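PDB 3LHO: putative hydrolase from Shewanella frigidimarina, which probably acts as an iron-dependent dioxygenase of the 2-oxoadipate dioxygenase/decarboxylase family, and here carries nickel at its metal site. Local coordinates for residues H41-T46 and K93-E98; K78-H83 and E98-E103; G190-S195 and S212-K217; L208-T213 and F233-R238. All blocks are in the same frame, centred on the assembly; numbering follows the deposited sequence.

Contact 1: H41-T46 and K93-E98. With NI (nickel (II) ion), chain B.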
loop_
_atom_site.group_PDB
_atom_site.type_symbol
_atom_site.label_atom_id
_atom_site.label_comp_id
_atom_site.label_asym_id
_atom_site.label_seq_id
_atom_site.Cartn_x
_atom_site.Cartn_y
_atom_site.Cartn_z
ATOM N N HIS A 41 5.139 -3.404 -6.969
ATOM C CA HIS A 41 4.371 -3.891 -5.827
ATOM C C HIS A 41 3.133 -3.094 -5.561
ATOM O O HIS A 41 2.962 -1.988 -6.130
ATOM C CB HIS A 41 5.247 -4.000 -4.533
ATOM C CG HIS A 41 5.707 -2.698 -3.934
ATOM N ND1 HIS A 41 6.909 -2.102 -4.279
ATOM C CD2 HIS A 41 5.185 -1.939 -2.926
ATOM C CE1 HIS A 41 7.082 -1.017 -3.547
ATOM N NE2 HIS A 41 6.062 -0.909 -2.709
ATOM N N ILE A 42 2.246 -3.709 -4.762
ATOM C CA ILE A 42 1.197 -3.044 -3.997
ATOM C C ILE A 42 1.468 -3.247 -2.493
ATOM O O ILE A 42 2.268 -4.127 -2.070
ATOM C CB ILE A 42 -0.267 -3.498 -4.415
ATOM C CG1 ILE A 42 -0.482 -4.988 -4.125
ATOM C CG2 ILE A 42 -0.529 -3.210 -5.901
ATOM C CD1 ILE A 42 -1.604 -5.320 -3.279
ATOM N N ALA A 43 0.885 -2.363 -1.688
ATOM C CA ALA A 43 1.038 -2.424 -0.228
ATOM C C ALA A 43 -0.335 -2.393 0.405
ATOM O O ALA A 43 -1.152 -1.507 0.054
ATOM C CB ALA A 43 1.870 -1.233 0.284
ATOM N N LEU A 44 -0.585 -3.320 1.327
ATOM C CA LEU A 44 -1.819 -3.376 2.111
ATOM C C LEU A 44 -1.497 -3.346 3.595
ATOM O O LEU A 44 -0.381 -3.708 3.986
ATOM C CB LEU A 44 -2.606 -4.650 1.760
ATOM C CG LEU A 44 -2.942 -4.927 0.311
ATOM C CD1 LEU A 44 -3.559 -6.362 0.204
ATOM C CD2 LEU A 44 -3.945 -3.897 -0.272
ATOM N N ARG A 45 -2.464 -2.925 4.412
ATOM C CA ARG A 45 -2.244 -2.720 5.851
ATOM C C ARG A 45 -3.363 -3.364 6.640
ATOM O O ARG A 45 -4.470 -3.423 6.172
ATOM C CB ARG A 45 -2.324 -1.241 6.148
ATOM C CG ARG A 45 -1.205 -0.437 5.496
ATOM C CD ARG A 45 -1.337 0.998 5.865
ATOM N NE ARG A 45 -0.107 1.716 5.565
ATOM C CZ ARG A 45 0.159 2.976 5.893
ATOM N NH1 ARG A 45 -0.728 3.711 6.537
ATOM N NH2 ARG A 45 1.342 3.501 5.574
ATOM N N THR A 46 -3.098 -3.777 7.868
ATOM C CA THR A 46 -4.176 -4.276 8.741
ATOM C C THR A 46 -3.658 -4.274 10.172
ATOM O O THR A 46 -2.578 -3.690 10.433
ATOM C CB THR A 46 -4.672 -5.670 8.324
ATOM O OG1 THR A 46 -5.898 -5.981 9.025
ATOM C CG2 THR A 46 -3.624 -6.736 8.587
ATOM N N LYS A 93 4.714 -7.712 -6.868
ATOM C CA LYS A 93 4.857 -8.225 -5.555
ATOM C C LYS A 93 3.772 -7.631 -4.671
ATOM O O LYS A 93 3.323 -6.531 -4.894
ATOM C CB LYS A 93 6.235 -7.858 -4.935
ATOM C CG LYS A 93 7.424 -8.355 -5.726
ATOM C CD LYS A 93 8.700 -7.892 -5.032
ATOM C CE LYS A 93 9.878 -7.906 -5.944
ATOM N NZ LYS A 93 9.765 -6.761 -6.892
ATOM N N VAL A 94 3.416 -8.365 -3.630
ATOM C CA VAL A 94 2.404 -7.984 -2.679
ATOM C C VAL A 94 3.025 -7.884 -1.281
ATOM O O VAL A 94 3.546 -8.840 -0.727
ATOM C CB VAL A 94 1.198 -8.962 -2.718
ATOM C CG1 VAL A 94 0.206 -8.621 -1.572
ATOM C CG2 VAL A 94 0.561 -8.923 -4.112
ATOM N N PHE A 95 3.014 -6.673 -0.764
ATOM C CA PHE A 95 3.562 -6.371 0.526
ATOM C C PHE A 95 2.382 -6.151 1.487
ATOM O O PHE A 95 1.511 -5.283 1.222
ATOM C CB PHE A 95 4.379 -5.103 0.423
ATOM C CG PHE A 95 5.116 -4.764 1.677
ATOM C CD1 PHE A 95 6.324 -5.382 1.993
ATOM C CD2 PHE A 95 4.574 -3.806 2.558
ATOM C CE1 PHE A 95 7.015 -5.061 3.194
ATOM C CE2 PHE A 95 5.226 -3.466 3.733
ATOM C CZ PHE A 95 6.471 -4.100 4.063
ATOM N N ILE A 96 2.347 -6.942 2.562
ATOM C CA ILE A 96 1.243 -6.877 3.543
ATOM C C ILE A 96 1.836 -6.706 4.922
ATOM O O ILE A 96 2.688 -7.485 5.377
ATOM C CB ILE A 96 0.256 -8.069 3.488
ATOM C CG1 ILE A 96 -0.202 -8.409 2.071
ATOM C CG2 ILE A 96 -0.956 -7.791 4.442
ATOM C CD1 ILE A 96 -1.137 -9.694 2.012
ATOM N N SER A 97 1.451 -5.614 5.592
ATOM C CA SER A 97 1.931 -5.393 6.956
ATOM C C SER A 97 0.751 -5.401 7.940
ATOM O O SER A 97 -0.422 -5.331 7.528
ATOM C CB SER A 97 2.716 -4.091 7.038
ATOM O OG SER A 97 1.899 -2.945 6.821
ATOM N N GLU A 98 1.049 -5.596 9.217
ATOM C CA GLU A 98 0.030 -5.502 10.261
ATOM C C GLU A 98 0.615 -4.798 11.471
ATOM O O GLU A 98 1.713 -5.092 11.862
ATOM C CB GLU A 98 -0.534 -6.865 10.695
ATOM C CG GLU A 98 0.404 -7.779 11.369
ATOM C CD GLU A 98 -0.223 -9.125 11.727
ATOM O OE1 GLU A 98 -1.383 -9.474 11.340
ATOM O OE2 GLU A 98 0.487 -9.870 12.360
HETATM NI NI NI B . 6.009 0.664 -1.268
HETATM O O HOH W 1 2.059 -2.170 4.166
HETATM O O HOH W 2 6.707 2.186 0.474
HETATM O O HOH W 3 7.936 0.253 -0.756
HETATM O O HOH W 4 6.007 -0.696 0.580
#

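Contact 2: K78-H83 and E98-E103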
loop_
_atom_site.group_PDB
_atom_site.type_symbol
_atom_site.label_atom_id
_atom_site.label_comp_id
_atom_site.label_asym_id
_atom_site.label_seq_id
_atom_site.Cartn_x
_atom_site.Cartn_y
_atom_site.Cartn_z
ATOM N N LYS A 78 6.131 -0.429 14.903
ATOM C CA LYS A 78 5.395 -1.520 15.578
ATOM C C LYS A 78 4.670 -2.416 14.575
ATOM O O LYS A 78 3.469 -2.675 14.679
ATOM C CB LYS A 78 4.430 -0.972 16.648
ATOM C CG LYS A 78 5.078 -0.014 17.672
ATOM C CD LYS A 78 6.319 -0.588 18.298
ATOM C CE LYS A 78 6.979 0.438 19.255
ATOM N NZ LYS A 78 8.477 0.489 19.144
ATOM N N LEU A 79 5.408 -2.842 13.563
ATOM C CA LEU A 79 4.820 -3.566 12.431
ATOM C C LEU A 79 5.551 -4.872 12.179
ATOM O O LEU A 79 6.776 -4.948 12.369
ATOM C CB LEU A 79 4.980 -2.759 11.145
ATOM C CG LEU A 79 4.291 -1.406 10.946
ATOM C CD1 LEU A 79 4.566 -0.845 9.532
ATOM C CD2 LEU A 79 2.781 -1.553 11.188
ATOM N N ILE A 80 4.792 -5.879 11.753
ATOM C CA ILE A 80 5.427 -6.988 11.054
ATOM C C ILE A 80 4.857 -7.051 9.649
ATOM O O ILE A 80 3.752 -6.563 9.344
ATOM C CB ILE A 80 5.328 -8.353 11.777
ATOM C CG1 ILE A 80 3.869 -8.785 11.948
ATOM C CG2 ILE A 80 6.091 -8.292 13.121
ATOM C CD1 ILE A 80 3.699 -10.312 12.120
ATOM N N ALA A 81 5.643 -7.607 8.743
ATOM C CA ALA A 81 5.129 -7.676 7.374
ATOM C C ALA A 81 5.719 -8.875 6.663
ATOM O O ALA A 81 6.720 -9.505 7.117
ATOM C CB ALA A 81 5.455 -6.376 6.602
ATOM N N LYS A 82 5.120 -9.168 5.526
ATOM C CA LYS A 82 5.625 -10.212 4.619
ATOM C C LYS A 82 5.393 -9.700 3.194
ATOM O O LYS A 82 4.485 -8.837 2.968
ATOM C CB LYS A 82 4.845 -11.528 4.784
ATOM C CG LYS A 82 4.786 -12.180 6.196
ATOM C CD LYS A 82 3.777 -13.383 6.260
ATOM C CE LYS A 82 4.253 -14.619 5.559
ATOM N NZ LYS A 82 5.526 -15.225 6.123
ATOM N N HIS A 83 6.193 -10.220 2.259
ATOM C CA HIS A 83 5.911 -10.028 0.856
ATOM C C HIS A 83 5.740 -11.367 0.167
ATOM O O HIS A 83 6.267 -12.390 0.622
ATOM C CB HIS A 83 6.936 -9.074 0.175
ATOM C CG HIS A 83 8.028 -9.759 -0.576
ATOM N ND1 HIS A 83 9.275 -10.010 -0.030
ATOM C CD2 HIS A 83 8.073 -10.203 -1.855
ATOM C CE1 HIS A 83 10.025 -10.615 -0.947
ATOM N NE2 HIS A 83 9.317 -10.737 -2.068
ATOM N N GLU A 98 1.049 -5.596 9.217
ATOM C CA GLU A 98 0.030 -5.502 10.261
ATOM C C GLU A 98 0.615 -4.798 11.471
ATOM O O GLU A 98 1.713 -5.092 11.862
ATOM C CB GLU A 98 -0.534 -6.865 10.695
ATOM C CG GLU A 98 0.404 -7.779 11.369
ATOM C CD GLU A 98 -0.223 -9.125 11.727
ATOM O OE1 GLU A 98 -1.383 -9.474 11.340
ATOM O OE2 GLU A 98 0.487 -9.870 12.360
ATOM N N LEU A 99 -0.169 -3.902 12.046
ATOM C CA LEU A 99 0.236 -3.198 13.246
ATOM C C LEU A 99 0.098 -4.111 14.459
ATOM O O LEU A 99 -0.881 -4.825 14.620
ATOM C CB LEU A 99 -0.647 -1.943 13.424
ATOM C CG LEU A 99 -0.243 -0.914 14.508
ATOM C CD1 LEU A 99 0.971 -0.109 14.091
ATOM C CD2 LEU A 99 -1.430 0.023 14.764
ATOM N N LEU A 100 1.084 -4.066 15.349
ATOM C CA LEU A 100 1.015 -4.863 16.560
ATOM C C LEU A 100 0.268 -4.058 17.629
ATOM O O LEU A 100 0.831 -3.191 18.291
ATOM C CB LEU A 100 2.439 -5.217 16.991
ATOM C CG LEU A 100 3.281 -5.937 15.923
ATOM C CD1 LEU A 100 4.691 -6.111 16.449
ATOM C CD2 LEU A 100 2.677 -7.321 15.613
ATOM N N VAL A 101 -1.021 -4.347 17.777
ATOM C CA VAL A 101 -1.917 -3.524 18.594
ATOM C C VAL A 101 -1.520 -3.460 20.067
ATOM O O VAL A 101 -1.759 -2.446 20.725
ATOM C CB VAL A 101 -3.355 -3.994 18.439
ATOM C CG1 VAL A 101 -4.293 -3.256 19.419
ATOM C CG2 VAL A 101 -3.769 -3.764 16.958
ATOM N N GLU A 102 -0.857 -4.509 20.553
ATOM C CA GLU A 102 -0.428 -4.571 21.938
ATOM C C GLU A 102 0.651 -3.553 22.274
ATOM O O GLU A 102 0.953 -3.370 23.430
ATOM C CB GLU A 102 0.117 -5.969 22.294
ATOM C CG GLU A 102 -0.912 -7.082 22.151
ATOM C CD GLU A 102 -1.145 -7.524 20.712
ATOM O OE1 GLU A 102 -0.342 -7.125 19.777
ATOM O OE2 GLU A 102 -2.190 -8.232 20.540
ATOM N N GLU A 103 1.261 -2.923 21.284
ATOM C CA GLU A 103 2.344 -1.986 21.578
ATOM C C GLU A 103 1.791 -0.590 21.920
ATOM O O GLU A 103 2.560 0.298 22.167
ATOM C CB GLU A 103 3.324 -1.889 20.403
ATOM C CG GLU A 103 3.938 -3.237 19.995
ATOM C CD GLU A 103 4.997 -3.717 20.969
ATOM O OE1 GLU A 103 5.261 -2.988 21.917
ATOM O OE2 GLU A 103 5.573 -4.806 20.773
#

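Contact 3: G190-S195 and S212-K217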
loop_
_atom_site.group_PDB
_atom_site.type_symbol
_atom_site.label_atom_id
_atom_site.label_comp_id
_atom_site.label_asym_id
_atom_site.label_seq_id
_atom_site.Cartn_x
_atom_site.Cartn_y
_atom_site.Cartn_z
ATOM N N GLY A 190 3.868 18.521 -14.085
ATOM C CA GLY A 190 3.138 19.304 -13.090
ATOM C C GLY A 190 2.722 18.547 -11.854
ATOM O O GLY A 190 1.838 18.993 -11.138
ATOM N N PHE A 191 3.350 17.394 -11.593
ATOM C CA PHE A 191 3.134 16.664 -10.350
ATOM C C PHE A 191 4.188 17.092 -9.345
ATOM O O PHE A 191 5.270 17.465 -9.742
ATOM C CB PHE A 191 3.166 15.140 -10.606
ATOM C CG PHE A 191 2.045 14.699 -11.462
ATOM C CD1 PHE A 191 0.780 14.539 -10.923
ATOM C CD2 PHE A 191 2.215 14.556 -12.825
ATOM C CE1 PHE A 191 -0.283 14.196 -11.726
ATOM C CE2 PHE A 191 1.147 14.219 -13.638
ATOM C CZ PHE A 191 -0.099 14.037 -13.085
ATOM N N VAL A 192 3.829 17.079 -8.063
ATOM C CA VAL A 192 4.780 17.355 -6.997
ATOM C C VAL A 192 5.135 16.061 -6.268
ATOM O O VAL A 192 4.282 15.227 -5.965
ATOM C CB VAL A 192 4.276 18.455 -6.003
ATOM C CG1 VAL A 192 2.951 18.083 -5.399
ATOM C CG2 VAL A 192 5.314 18.729 -4.914
ATOM N N LEU A 193 6.425 15.910 -6.000
ATOM C CA LEU A 193 6.967 14.734 -5.369
ATOM C C LEU A 193 7.178 14.941 -3.896
ATOM O O LEU A 193 7.422 16.075 -3.464
ATOM C CB LEU A 193 8.330 14.429 -6.007
ATOM C CG LEU A 193 8.267 14.245 -7.528
ATOM C CD1 LEU A 193 9.610 13.829 -8.081
ATOM C CD2 LEU A 193 7.209 13.198 -7.917
ATOM N N ASN A 194 7.102 13.868 -3.115
ATOM C CA ASN A 194 7.528 13.930 -1.721
ATOM C C ASN A 194 9.018 14.130 -1.687
ATOM O O ASN A 194 9.778 13.334 -2.252
ATOM C CB ASN A 194 7.210 12.666 -0.919
ATOM C CG ASN A 194 7.765 12.732 0.519
ATOM O OD1 ASN A 194 7.719 13.779 1.164
ATOM N ND2 ASN A 194 8.306 11.625 1.003
ATOM N N SER A 195 9.455 15.199 -1.026
ATOM C CA SER A 195 10.885 15.464 -0.940
ATOM C C SER A 195 11.405 15.420 0.491
ATOM O O SER A 195 12.516 15.843 0.741
ATOM C CB SER A 195 11.263 16.778 -1.642
ATOM O OG SER A 195 10.438 17.840 -1.227
ATOM N N SER A 212 8.104 9.046 -4.673
ATOM C CA SER A 212 6.646 9.084 -4.653
ATOM C C SER A 212 6.093 10.470 -4.881
ATOM O O SER A 212 6.731 11.472 -4.596
ATOM C CB SER A 212 6.064 8.536 -3.324
ATOM O OG SER A 212 6.633 9.163 -2.176
ATOM N N THR A 213 4.863 10.503 -5.375
ATOM C CA THR A 213 4.082 11.709 -5.391
ATOM C C THR A 213 3.741 12.093 -3.968
ATOM O O THR A 213 3.823 11.297 -3.043
ATOM C CB THR A 213 2.765 11.496 -6.154
ATOM O OG1 THR A 213 2.019 10.446 -5.531
ATOM C CG2 THR A 213 3.037 11.139 -7.584
HETATM N N MSE A 214 3.367 13.348 -3.780
HETATM C CA MSE A 214 2.694 13.724 -2.554
HETATM C C MSE A 214 1.296 13.155 -2.581
HETATM O O MSE A 214 0.697 13.068 -3.645
HETATM C CB MSE A 214 2.653 15.222 -2.463
HETATM C CG MSE A 214 3.941 15.778 -1.857
HETATM SE SE MSE A 214 3.274 17.295 -0.976
HETATM C CE MSE A 214 3.243 18.296 -2.454
ATOM N N ALA A 215 0.801 12.735 -1.422
ATOM C CA ALA A 215 -0.522 12.113 -1.337
ATOM C C ALA A 215 -1.618 13.032 -1.840
ATOM O O ALA A 215 -1.573 14.263 -1.672
ATOM C CB ALA A 215 -0.813 11.627 0.109
ATOM N N ASP A 216 -2.596 12.451 -2.516
ATOM C CA ASP A 216 -3.794 13.178 -2.841
ATOM C C ASP A 216 -4.626 13.367 -1.552
ATOM O O ASP A 216 -4.198 12.955 -0.473
ATOM C CB ASP A 216 -4.593 12.437 -3.920
ATOM C CG ASP A 216 -3.919 12.492 -5.293
ATOM O OD1 ASP A 216 -3.477 13.578 -5.709
ATOM O OD2 ASP A 216 -3.852 11.452 -5.962
ATOM N N LYS A 217 -5.813 13.945 -1.689
ATOM C CA LYS A 217 -6.650 14.250 -0.524
ATOM C C LYS A 217 -8.000 13.617 -0.740
ATOM O O LYS A 217 -8.469 13.577 -1.881
ATOM C CB LYS A 217 -6.808 15.771 -0.368
ATOM C CG LYS A 217 -5.490 16.494 -0.045
ATOM C CD LYS A 217 -5.662 18.031 0.075
ATOM C CE LYS A 217 -5.824 18.703 -1.280
ATOM N NZ LYS A 217 -5.499 20.165 -1.282
HETATM O O HOH W 5 9.953 11.022 -3.808
#

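Contact 4: L208-T213 and F233-R238. With NI (nickel (II) ion), chain B.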
loop_
_atom_site.group_PDB
_atom_site.type_symbol
_atom_site.label_atom_id
_atom_site.label_comp_id
_atom_site.label_asym_id
_atom_site.label_seq_id
_atom_site.Cartn_x
_atom_site.Cartn_y
_atom_site.Cartn_z
ATOM N N LEU A 208 18.157 -0.510 -4.098
ATOM C CA LEU A 208 16.769 -0.082 -4.181
ATOM C C LEU A 208 16.681 1.437 -4.150
ATOM O O LEU A 208 17.274 2.085 -3.287
ATOM C CB LEU A 208 15.926 -0.691 -3.038
ATOM C CG LEU A 208 14.441 -0.289 -2.974
ATOM C CD1 LEU A 208 13.745 -0.765 -4.225
ATOM C CD2 LEU A 208 13.722 -0.868 -1.725
ATOM N N GLU A 209 15.937 2.002 -5.097
ATOM C CA GLU A 209 15.649 3.434 -5.097
ATOM C C GLU A 209 14.166 3.622 -5.217
ATOM O O GLU A 209 13.549 2.966 -6.042
ATOM C CB GLU A 209 16.322 4.142 -6.265
ATOM C CG GLU A 209 17.831 4.225 -6.184
ATOM C CD GLU A 209 18.460 4.661 -7.513
ATOM O OE1 GLU A 209 18.108 4.120 -8.578
ATOM O OE2 GLU A 209 19.308 5.564 -7.493
ATOM N N GLN A 210 13.589 4.525 -4.422
ATOM C CA GLN A 210 12.155 4.785 -4.475
ATOM C C GLN A 210 11.881 6.273 -4.428
ATOM O O GLN A 210 12.671 7.045 -3.880
ATOM C CB GLN A 210 11.409 4.071 -3.334
ATOM C CG GLN A 210 11.443 2.547 -3.406
ATOM C CD GLN A 210 10.661 1.864 -2.281
ATOM O OE1 GLN A 210 11.072 1.889 -1.132
ATOM N NE2 GLN A 210 9.542 1.253 -2.619
ATOM N N SER A 211 10.774 6.664 -5.045
ATOM C CA SER A 211 10.290 8.031 -4.995
ATOM C C SER A 211 8.776 7.947 -5.009
ATOM O O SER A 211 8.229 6.866 -5.255
ATOM C CB SER A 211 10.805 8.806 -6.216
ATOM O OG SER A 211 10.207 8.301 -7.390
ATOM N N SER A 212 8.104 9.046 -4.673
ATOM C CA SER A 212 6.646 9.084 -4.653
ATOM C C SER A 212 6.093 10.470 -4.881
ATOM O O SER A 212 6.731 11.472 -4.596
ATOM C CB SER A 212 6.064 8.536 -3.324
ATOM O OG SER A 212 6.633 9.163 -2.176
ATOM N N THR A 213 4.863 10.503 -5.375
ATOM C CA THR A 213 4.082 11.709 -5.391
ATOM C C THR A 213 3.741 12.093 -3.968
ATOM O O THR A 213 3.823 11.297 -3.043
ATOM C CB THR A 213 2.765 11.496 -6.154
ATOM O OG1 THR A 213 2.019 10.446 -5.531
ATOM C CG2 THR A 213 3.037 11.139 -7.584
ATOM N N PHE A 233 -0.263 8.212 -1.820
ATOM C CA PHE A 233 0.667 8.515 -2.879
ATOM C C PHE A 233 0.769 7.345 -3.895
ATOM O O PHE A 233 0.279 6.244 -3.639
ATOM C CB PHE A 233 2.064 8.824 -2.311
ATOM C CG PHE A 233 2.623 7.768 -1.403
ATOM C CD1 PHE A 233 3.108 6.569 -1.925
ATOM C CD2 PHE A 233 2.691 7.971 -0.035
ATOM C CE1 PHE A 233 3.627 5.572 -1.091
ATOM C CE2 PHE A 233 3.219 7.008 0.806
ATOM C CZ PHE A 233 3.694 5.791 0.266
ATOM N N TYR A 234 1.388 7.657 -5.042
ATOM C CA TYR A 234 1.822 6.710 -6.072
ATOM C C TYR A 234 3.354 6.695 -5.989
ATOM O O TYR A 234 3.983 7.744 -5.922
ATOM C CB TYR A 234 1.379 7.264 -7.411
ATOM C CG TYR A 234 1.297 6.364 -8.630
ATOM C CD1 TYR A 234 0.927 5.007 -8.550
ATOM C CD2 TYR A 234 1.512 6.906 -9.904
ATOM C CE1 TYR A 234 0.828 4.217 -9.713
ATOM C CE2 TYR A 234 1.387 6.129 -11.050
ATOM C CZ TYR A 234 1.021 4.795 -10.950
ATOM O OH TYR A 234 0.909 4.047 -12.100
ATOM N N GLU A 235 3.925 5.502 -6.008
ATOM C CA GLU A 235 5.336 5.262 -5.760
ATOM C C GLU A 235 6.034 4.686 -7.010
ATOM O O GLU A 235 5.369 4.182 -7.914
ATOM C CB GLU A 235 5.447 4.291 -4.605
ATOM C CG GLU A 235 6.836 4.138 -3.966
ATOM C CD GLU A 235 6.768 3.300 -2.675
ATOM O OE1 GLU A 235 6.661 2.053 -2.789
ATOM O OE2 GLU A 235 6.811 3.875 -1.551
ATOM N N PHE A 236 7.369 4.800 -7.036
ATOM C CA PHE A 236 8.230 4.384 -8.164
ATOM C C PHE A 236 9.425 3.695 -7.566
ATOM O O PHE A 236 9.995 4.177 -6.611
ATOM C CB PHE A 236 8.618 5.613 -9.010
ATOM C CG PHE A 236 7.425 6.467 -9.358
ATOM C CD1 PHE A 236 6.687 6.208 -10.491
ATOM C CD2 PHE A 236 6.985 7.466 -8.500
ATOM C CE1 PHE A 236 5.534 6.943 -10.762
ATOM C CE2 PHE A 236 5.831 8.208 -8.786
ATOM C CZ PHE A 236 5.112 7.932 -9.899
ATOM N N ALA A 237 9.799 2.532 -8.091
ATOM C CA ALA A 237 10.933 1.795 -7.535
ATOM C C ALA A 237 11.828 1.246 -8.644
ATOM O O ALA A 237 11.343 0.668 -9.623
ATOM C CB ALA A 237 10.431 0.618 -6.637
ATOM N N ARG A 238 13.136 1.436 -8.477
ATOM C CA ARG A 238 14.121 0.747 -9.259
ATOM C C ARG A 238 14.858 -0.247 -8.367
ATOM O O ARG A 238 15.421 0.144 -7.366
ATOM C CB ARG A 238 15.122 1.724 -9.869
ATOM C CG ARG A 238 16.172 1.034 -10.746
ATOM C CD ARG A 238 16.976 1.998 -11.599
ATOM N NE ARG A 238 18.120 1.314 -12.224
ATOM C CZ ARG A 238 19.124 1.918 -12.860
ATOM N NH1 ARG A 238 19.175 3.234 -12.985
ATOM N NH2 ARG A 238 20.088 1.190 -13.390
HETATM NI NI NI B . 6.009 0.664 -1.268
HETATM O O HOH W 6 18.054 5.332 -10.902
HETATM O O HOH W 3 7.936 0.253 -0.756
HETATM O O HOH W 2 6.707 2.186 0.474
HETATM O O HOH W 4 6.007 -0.696 0.580
#

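Contact 1: H41-T46 and K93-E98
Ile42 and Leu44 each donate a backbone N-H to 93-98 and take one back at their carbonyls, pairing the segments as parallel strands whose axes approach to 4.7 Å; the bond from Thr46 N to Ser97 O at the far end is weak. On the face carrying His41, Ala43 and Phe95, His41 sets its CB 4.0 Å from Lys93 CB, and its CG sits between the backbone N and the carbonyl carbon (chi1 69°), which directs NE2 to the nickel ion at 2.1 Å. The CB of Ala43 comes obliquely to the Phe95 ring, 4.4 Å from CD2. Water 1 bridges the carbonyl O of Leu44 and the OG of Ser97, which also hydrogen-bonds Tyr152 OH. On the other face Ile42 and Val94 lie alongside, CG1 to CG2 4.1 Å, while Thr46 CG2 rests 3.7 Å from Glu98 CB. The strand thereby places His41 at the metal, where His165 and Glu235 complete the protein ligands, consistent with the family's glyoxalase-clan assignment. Helix 54-62 packs on the Leu44 and Val94 face through Phe61, strand 165-169 flanks 41-46, and strand 79-85 lies beyond 93-98.

Contact 2: K78-H83 and E98-E103
Three backbone hydrogen bonds join Ile80, Lys78 and their partners across this antiparallel pairing. Ile80 and Glu98 form a hydrogen-bonded pair, Glu98 N reaching Ile80 O at 2.9 Å and Ile80 N returning to Glu98 O in the plane of that carbonyl. Two residues further on, Leu100 N gives a nearly straight bond (169°) to Lys78 O at 2.8 Å, although Leu100 has already left the strand. Leu79 and Leu99 face each other between these bonds as a non-hydrogen-bonded pair.

The contact thus lies at the open end of the beta hairpin made by strands 79-85 and 93-99, away from the turn that joins them. Here Lys78 and Leu79 both face Phe74 in a G1 beta bulge, and 98-103 turns off into a short 3-10 segment.

Among apolar contacts, Leu79 CD2 meets Leu99 CD1 at 3.7 Å, the two side chains crossing obliquely, on a face covered by Tyr152. On the other face Ile80 CG1 touches Leu100 CD2 at 4.1 Å, though Ile80 was modelled in two conformers and its side-chain contacts hold for one of them. The aliphatic part of Lys78 runs at about a right angle across Glu103, with Lys78 CG 3.7 Å from Glu103 CB. Lys78 NZ bonds to Glu75 O.

Of the polar side chains, Glu98 lies alongside that conformer of Ile80. Its chain is extended beyond CG (chi2 -178°), which keeps it beside the isoleucine branch, OE2 near CD1, while OE1 accepts from Leu54 N. With an alanine here, Leu54 N is likely to lose its acceptor and the flank of Ile80 its cover.

Contact 3: G190-S195 and S212-K217
Met214, a selenomethionine here, threads its side chain along the backbone of 190-195. From its CB, which lies 3.9 Å from Val192 O, the chain passes to CG; this carbon stands anti to its own carbonyl carbon (chi1 -85°), a torsion that lays it beside the neighbouring peptide, 3.8 Å from Leu193 O and 3.9 Å from Asn194 N. Bends at the next two torsions carry the selenium onward and turn the terminal methyl CE back toward the branches of Val192. The modelled fit of CE there is doubtful, being too close for carbon atoms, and Val192 has a second conformer.

The backbones are linked more firmly. Met214 N donates to Val192 O at 3.0 Å, and Asn194 N donates to Ser212 O at 2.8 Å, with Leu193 and Thr213 facing each other in a single bridge between the two bonds. Water 5 adds a link, donating to Asn194 O and accepting from Ser212 N. The loop that leaves helix 179-188 through a Schellman motif at Gly190 is in this way fastened to the chain just past the edge strand 208-212. Leu193 turns back onto that helix, against Leu186, and Thr213 packs on Ile27 of helix 22-32. Two backbone hydrogen bonds and a bridging water hold these irregular segments together, whereas Thr213 O is buried without a partner, a probable small cost of this junction.

Contact 4: L208-T213 and F233-R238
Thr213 OG1 takes the place of a backbone carbonyl here, accepting the N-H of Tyr234 at 2.9 Å in a nearly straight bond (177°), while Thr213 N bonds to Tyr234 O. The threonine hydroxyl reaches that N-H because OG1 stands between its own backbone N and carbonyl carbon (chi1 59°). Beyond this junction the strands run antiparallel, Ser211 pairing with Phe236 and Glu209 with Arg238 through reciprocal hydrogen bonds. They form one edge of the mixed sheet, strand 208-212 being outermost, and their Gln210 and Glu235 face looks onto the metal. There Glu235 OE1 binds nickel at 2.2 Å. The same oxygen is hydrogen-bonded to Thr167 OG1, whereas OE2 receives a hydrogen bond from metal-bound water 2. Gln210 crosses Glu235 with amide and carboxylate planes 55° apart. Gln210 NE2 donates to water 3 at 2.7 Å, and that water is itself a metal ligand. A leucine in place of Gln210 would probably leave water 3 without this second-shell donor, freer to shift at the metal. On the opposite face Ser211 OG meets the Phe236 ring obliquely, 3.5 Å from CD2, and bonds to Asn183. Glu209 lies alongside Arg238, and water 6 links OE1 to NH1, while Tyr240 also bonds to that OE1.

Overall arrangement
Running from the N terminus, the chain first closes contact 1, whose 41-46 strand waits for 93-98 across a helix and two strands. Contact 2 crosses it: 78-83 falls inside that loop, and its partner begins at Glu98, which both contacts share, making three neighbouring strands of one sheet. Contacts 3 and 4 come later in the chain; contact 4 begins on the stretch where contact 3 ends, the two sharing Ser212 and Thr213. Contact 3 ties the loop after helix 179-188 to the edge of the sheet; contact 4 closes over the small hairpin 217-230. Contacts 1 and 4, with centres about 15 Å apart, meet at the nickel ion.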